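Local coordinates for NADP-dependent 2-hydroxyacid dehydrogenase (Rhizobium etli, PDB 4XCV), which probably catalyses the NADPH-dependent interconversion of 2-oxoacids and D-2-hydroxyacids, as in other members of the D-isomer-specific 2-hydroxyacid dehydrogenase family, at residues 97-100 and 101-104; 291-294 and 295-298. All blocks are in the same frame, centred on the assembly; numbering follows the deposited sequence.

Interaction 1 of 2, residues 97-100 and 101-104; sequences RSLT and TRMS. With NDP (NADPH dihydro-nicotinamide-adenine-dinucleotide phosphate), chain B.
Two backbone hydrogen bonds join Leu99 to Met103 and Thr100 to Ser104, the i to i+4 spacing of an alpha helix, at the start of helix 100-116. Met103 N donates to Leu99 O at 3.0 Å, and Ser104 N to Thr100 O at 3.1 Å; both are fairly straight, 159° and 161° at the hydrogen.

The side-chain contacts between the segments are few and loose. Thr101 places its methyl CG2 between its own backbone N and carbonyl carbon, and from there CG2 lies 3.6 Å from Ser98 O. Leu99 CD1 approaches the Arg102 guanidinium obliquely, 4.2 Å from NH1.

Met103 belongs to the NADPH pocket. Its side chain leaves the helix with CG trans to the backbone N, then folds at chi2 and chi3, which carries its methyl CE to 3.7 Å from C3N of the nicotinamide ring.

Two polar groups are tied beyond the segments: Ser104 OG is hydrogen-bonded to Asp154 of helix 150-162, which follows the probable Rossmann-type glycine-rich turn, and the main-chain Arg102 O accepts from Arg116 of the second subunit.

The chemistry therefore implies a division of labour: main-chain bonds set the helical turn, while Met103 and Ser104 reach beyond it, one meeting the carboxamide-bearing part of the nicotinamide through an apolar methyl, the other tying the helix to its neighbour.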
loop_
_atom_site.group_PDB
_atom_site.type_symbol
_atom_site.label_atom_id
_atom_site.label_comp_id
_atom_site.label_asym_id
_atom_site.label_seq_id
_atom_site.Cartn_x
_atom_site.Cartn_y
_atom_site.Cartn_z
ATOM N N ARG A 97 8.978 -13.114 14.374
ATOM C CA ARG A 97 8.165 -12.010 14.921
ATOM C C ARG A 97 8.341 -10.722 14.181
ATOM O O ARG A 97 7.380 -9.923 14.075
ATOM C CB ARG A 97 8.479 -11.844 16.435
ATOM N N SER A 98 9.502 -10.487 13.539
ATOM C CA SER A 98 9.670 -9.281 12.617
ATOM C C SER A 98 9.224 -9.354 11.156
ATOM O O SER A 98 9.153 -8.351 10.513
ATOM C CB SER A 98 11.191 -8.869 12.578
ATOM O OG SER A 98 11.816 -8.995 13.853
ATOM N N LEU A 99 8.913 -10.557 10.644
ATOM C CA LEU A 99 8.430 -10.874 9.344
ATOM C C LEU A 99 6.945 -10.579 9.133
ATOM O O LEU A 99 6.448 -10.371 7.994
ATOM C CB LEU A 99 8.639 -12.351 9.123
ATOM C CG LEU A 99 8.805 -12.694 7.683
ATOM C CD1 LEU A 99 9.953 -11.838 7.111
ATOM C CD2 LEU A 99 9.119 -14.175 7.652
ATOM N N THR A 100 6.161 -10.724 10.192
ATOM C CA THR A 100 4.735 -10.434 10.120
ATOM C C THR A 100 4.447 -9.076 9.496
ATOM O O THR A 100 3.629 -8.964 8.569
ATOM C CB THR A 100 4.129 -10.494 11.509
ATOM O OG1 THR A 100 4.401 -11.794 12.042
ATOM C CG2 THR A 100 2.674 -10.225 11.495
ATOM N N THR A 101 5.150 -8.023 9.932
ATOM C CA THR A 101 4.883 -6.698 9.428
ATOM C C THR A 101 5.259 -6.589 7.934
ATOM O O THR A 101 4.637 -5.832 7.187
ATOM C CB THR A 101 5.526 -5.610 10.327
ATOM O OG1 THR A 101 4.883 -4.356 10.103
ATOM C CG2 THR A 101 7.016 -5.494 10.117
ATOM N N ARG A 102 6.257 -7.331 7.504
ATOM C CA ARG A 102 6.674 -7.319 6.107
ATOM C C ARG A 102 5.651 -8.028 5.232
ATOM O O ARG A 102 5.337 -7.599 4.105
ATOM C CB ARG A 102 8.069 -7.899 5.928
ATOM C CG ARG A 102 9.128 -7.025 6.631
ATOM C CD ARG A 102 10.551 -7.376 6.299
ATOM N NE ARG A 102 10.737 -7.035 4.927
ATOM C CZ ARG A 102 11.030 -7.864 3.945
ATOM N NH1 ARG A 102 11.376 -9.152 4.216
ATOM N NH2 ARG A 102 11.050 -7.385 2.737
ATOM N N MET A 103 5.038 -9.106 5.721
ATOM C CA MET A 103 3.961 -9.759 4.958
ATOM C C MET A 103 2.824 -8.795 4.827
ATOM O O MET A 103 2.222 -8.669 3.745
ATOM C CB MET A 103 3.466 -11.025 5.654
ATOM C CG MET A 103 2.345 -11.682 4.869
ATOM S SD MET A 103 2.752 -12.162 3.179
ATOM C CE MET A 103 3.501 -13.733 3.521
ATOM N N SER A 104 2.472 -8.047 5.870
ATOM C CA SER A 104 1.384 -7.086 5.776
ATOM C C SER A 104 1.708 -5.958 4.805
ATOM O O SER A 104 0.790 -5.507 4.069
ATOM C CB SER A 104 1.029 -6.532 7.123
ATOM O OG SER A 104 0.474 -7.557 7.918
HETATM P PA NDP B . -0.855 -19.799 11.526
HETATM O O1A NDP B . -0.659 -18.780 12.606
HETATM O O2A NDP B . -0.645 -21.272 11.812
HETATM O O5B NDP B . -2.331 -19.577 10.950
HETATM C C5B NDP B . -2.855 -20.509 10.000
HETATM C C4B NDP B . -4.276 -20.092 9.705
HETATM O O4B NDP B . -4.769 -20.930 8.664
HETATM C C3B NDP B . -5.180 -20.253 10.905
HETATM O O3B NDP B . -6.151 -19.188 10.945
HETATM C C2B NDP B . -5.837 -21.571 10.592
HETATM O O2B NDP B . -7.155 -21.759 11.176
HETATM C C1B NDP B . -5.985 -21.477 9.075
HETATM N N9A NDP B . -6.199 -22.776 8.433
HETATM C C8A NDP B . -5.339 -23.813 8.472
HETATM N N7A NDP B . -5.915 -24.891 7.856
HETATM C C5A NDP B . -7.167 -24.495 7.477
HETATM C C6A NDP B . -8.244 -25.149 6.881
HETATM N N6A NDP B . -8.151 -26.416 6.474
HETATM N N1A NDP B . -9.368 -24.452 6.677
HETATM C C2A NDP B . -9.461 -23.158 7.055
HETATM N N3A NDP B . -8.474 -22.465 7.646
HETATM C C4A NDP B . -7.341 -23.176 7.831
HETATM O O3 NDP B . 0.075 -19.450 10.261
HETATM P PN NDP B . 0.714 -18.042 9.822
HETATM O O1N NDP B . -0.403 -17.054 9.757
HETATM O O2N NDP B . 1.842 -17.689 10.669
HETATM O O5D NDP B . 1.286 -18.411 8.399
HETATM C C5D NDP B . 0.429 -18.943 7.379
HETATM C C4D NDP B . 1.337 -19.570 6.314
HETATM O O4D NDP B . 2.021 -18.555 5.594
HETATM C C3D NDP B . 2.447 -20.440 6.836
HETATM O O3D NDP B . 1.987 -21.775 7.110
HETATM C C2D NDP B . 3.493 -20.398 5.734
HETATM O O2D NDP B . 3.314 -21.538 4.859
HETATM C C1D NDP B . 3.146 -19.167 4.948
HETATM N N1N NDP B . 4.188 -18.139 4.875
HETATM C C2N NDP B . 4.584 -17.636 3.663
HETATM C C3N NDP B . 5.612 -16.762 3.560
HETATM C C7N NDP B . 6.022 -16.185 2.306
HETATM O O7N NDP B . 7.177 -15.698 2.262
HETATM N N7N NDP B . 5.244 -16.120 1.241
HETATM C C4N NDP B . 6.286 -16.269 4.781
HETATM C C5N NDP B . 5.756 -16.844 6.004
HETATM C C6N NDP B . 4.797 -17.741 6.066
HETATM P P2B NDP B . -7.331 -21.710 12.787
HETATM O O1X NDP B . -8.723 -22.194 13.033
HETATM O O2X NDP B . -6.259 -22.630 13.346
HETATM O O3X NDP B . -7.066 -20.322 13.206
#

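Interaction 2 of 2, residues 291-294 and 295-298; sequences NALF and RHVE
The Arg295 guanidinium has Asn291 O over one face, 3.7 Å above the plane and displaced toward the rim, and Phe294 CB also lies over a face, with its closest approach at NH1. Its edge is polar: the Glu298 carboxylate and a water both sit in plane. The His296 ring, by contrast, meets Leu293 O at its edge.

Glu298 is gripped side-on by two nitrogens. NE reaches OE1 at 2.8 Å, from above the carboxylate plane, and NH1 gives a nearly straight bond to OE2 (2.9 Å, 177°), on the syn side but tilted out of that plane, the second half of the salt bridge. The chain, bent at chi2 and chi3, sets the guanidinium between Asn291 and Glu298, with NH2 near Asn291 OD1 in a weak bond (3.3 Å, 145°). The water donates to OD1 and accepts from NH1, while Asn291 ND2 is held by Glu289.

Beneath this network runs the first part of helix 292-305, whose i to i+4 bonds include Arg295 N to Asn291 O at 2.9 Å. The helix returns the chain to the five-stranded parallel sheet, order 2-1-3-4-5, consistent with the family's flavodoxin-like substrate-binding domain: Leu293, Phe294 and Val297 all touch Leu52, and Leu293 CD1 stands 4.3 Å from Val297 CG2.

Glu298 OE2 also accepts from Phe27 N, and an alanine in place of this glutamate would probably leave the guanidinium without its counter-charge and that amide without its acceptor. The His296 ring meets that of Phe94, with planes about 40° apart.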
loop_
_atom_site.group_PDB
_atom_site.type_symbol
_atom_site.label_atom_id
_atom_site.label_comp_id
_atom_site.label_asym_id
_atom_site.label_seq_id
_atom_site.Cartn_x
_atom_site.Cartn_y
_atom_site.Cartn_z
ATOM N N ASN A 291 19.902 -14.468 10.449
ATOM C CA ASN A 291 20.071 -14.666 11.886
ATOM C C ASN A 291 18.787 -14.827 12.649
ATOM O O ASN A 291 18.805 -15.292 13.791
ATOM C CB ASN A 291 20.774 -13.480 12.507
ATOM C CG ASN A 291 22.213 -13.398 12.100
ATOM O OD1 ASN A 291 23.036 -14.043 12.694
ATOM N ND2 ASN A 291 22.523 -12.591 11.104
ATOM N N ALA A 292 17.674 -14.375 12.066
ATOM C CA ALA A 292 16.431 -14.370 12.760
ATOM C C ALA A 292 15.984 -15.762 13.195
ATOM O O ALA A 292 15.470 -15.949 14.305
ATOM C CB ALA A 292 15.322 -13.748 11.890
ATOM N N LEU A 293 16.197 -16.776 12.357
ATOM C CA LEU A 293 15.860 -18.168 12.728
ATOM C C LEU A 293 16.599 -18.593 14.014
ATOM O O LEU A 293 16.049 -19.197 14.898
ATOM C CB LEU A 293 16.219 -19.152 11.568
ATOM C CG LEU A 293 16.096 -20.640 11.823
ATOM C CD1 LEU A 293 14.669 -21.017 12.204
ATOM C CD2 LEU A 293 16.571 -21.360 10.563
ATOM N N PHE A 294 17.894 -18.273 14.065
ATOM C CA PHE A 294 18.729 -18.693 15.171
ATOM C C PHE A 294 18.386 -17.925 16.418
ATOM O O PHE A 294 18.325 -18.510 17.476
ATOM C CB PHE A 294 20.210 -18.577 14.759
ATOM C CG PHE A 294 20.521 -19.495 13.650
ATOM C CD1 PHE A 294 20.837 -20.795 13.932
ATOM C CD2 PHE A 294 20.324 -19.130 12.326
ATOM C CE1 PHE A 294 21.015 -21.711 12.940
ATOM C CE2 PHE A 294 20.496 -20.054 11.320
ATOM C CZ PHE A 294 20.864 -21.348 11.653
ATOM N N ARG A 295 18.103 -16.633 16.314
ATOM C CA ARG A 295 17.631 -15.918 17.481
ATOM C C ARG A 295 16.329 -16.497 18.050
ATOM O O ARG A 295 16.153 -16.612 19.269
ATOM C CB ARG A 295 17.416 -14.435 17.161
ATOM C CG ARG A 295 18.645 -13.660 16.771
ATOM C CD ARG A 295 19.754 -13.691 17.802
ATOM N NE ARG A 295 20.622 -14.865 17.642
ATOM C CZ ARG A 295 21.543 -15.037 16.705
ATOM N NH1 ARG A 295 22.282 -16.158 16.701
ATOM N NH2 ARG A 295 21.778 -14.093 15.777
ATOM N N HIS A 296 15.439 -16.893 17.147
ATOM C CA HIS A 296 14.162 -17.524 17.554
ATOM C C HIS A 296 14.382 -18.843 18.303
ATOM O O HIS A 296 13.789 -19.104 19.358
ATOM C CB HIS A 296 13.312 -17.713 16.267
ATOM C CG HIS A 296 12.349 -18.851 16.316
ATOM N ND1 HIS A 296 11.126 -18.786 16.932
ATOM C CD2 HIS A 296 12.441 -20.096 15.785
ATOM C CE1 HIS A 296 10.496 -19.939 16.773
ATOM N NE2 HIS A 296 11.287 -20.758 16.101
ATOM N N VAL A 297 15.255 -19.688 17.763
ATOM C CA VAL A 297 15.501 -20.977 18.374
ATOM C C VAL A 297 16.145 -20.787 19.754
ATOM O O VAL A 297 15.782 -21.425 20.756
ATOM C CB VAL A 297 16.361 -21.912 17.494
ATOM C CG1 VAL A 297 16.710 -23.143 18.275
ATOM C CG2 VAL A 297 15.618 -22.262 16.211
ATOM N N GLU A 298 17.138 -19.891 19.806
ATOM C CA GLU A 298 17.811 -19.586 21.074
ATOM C C GLU A 298 16.812 -19.111 22.157
ATOM O O GLU A 298 16.921 -19.528 23.309
ATOM C CB GLU A 298 18.886 -18.528 20.837
ATOM C CG GLU A 298 20.088 -19.027 20.046
ATOM C CD GLU A 298 20.895 -17.863 19.489
ATOM O OE1 GLU A 298 20.547 -16.664 19.761
ATOM O OE2 GLU A 298 21.899 -18.111 18.777
HETATM O O HOH W 1 24.130 -16.019 14.644
#

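Overall arrangement
Interactions 1 and 2 are both short i to i+4 contacts at the N-terminal part of a helix, but the helices differ; the contact centres lie 15 Å apart and do not touch. Residues 97-104 run from the loop after strand 91-92 into helix 100-116, centred about 11 Å from the chain centre, and engage cofactor, helix 150-162 and the second subunit. Residues 291-298, centred about 18 Å from it, touch no other protein chain: buried Leu293, Phe294 and Val297 face the sheet containing strand 50-54, while partly exposed Asn291, Arg295 and Glu298 form a charged, water-linked network. Interaction 1 has no such network between its segments.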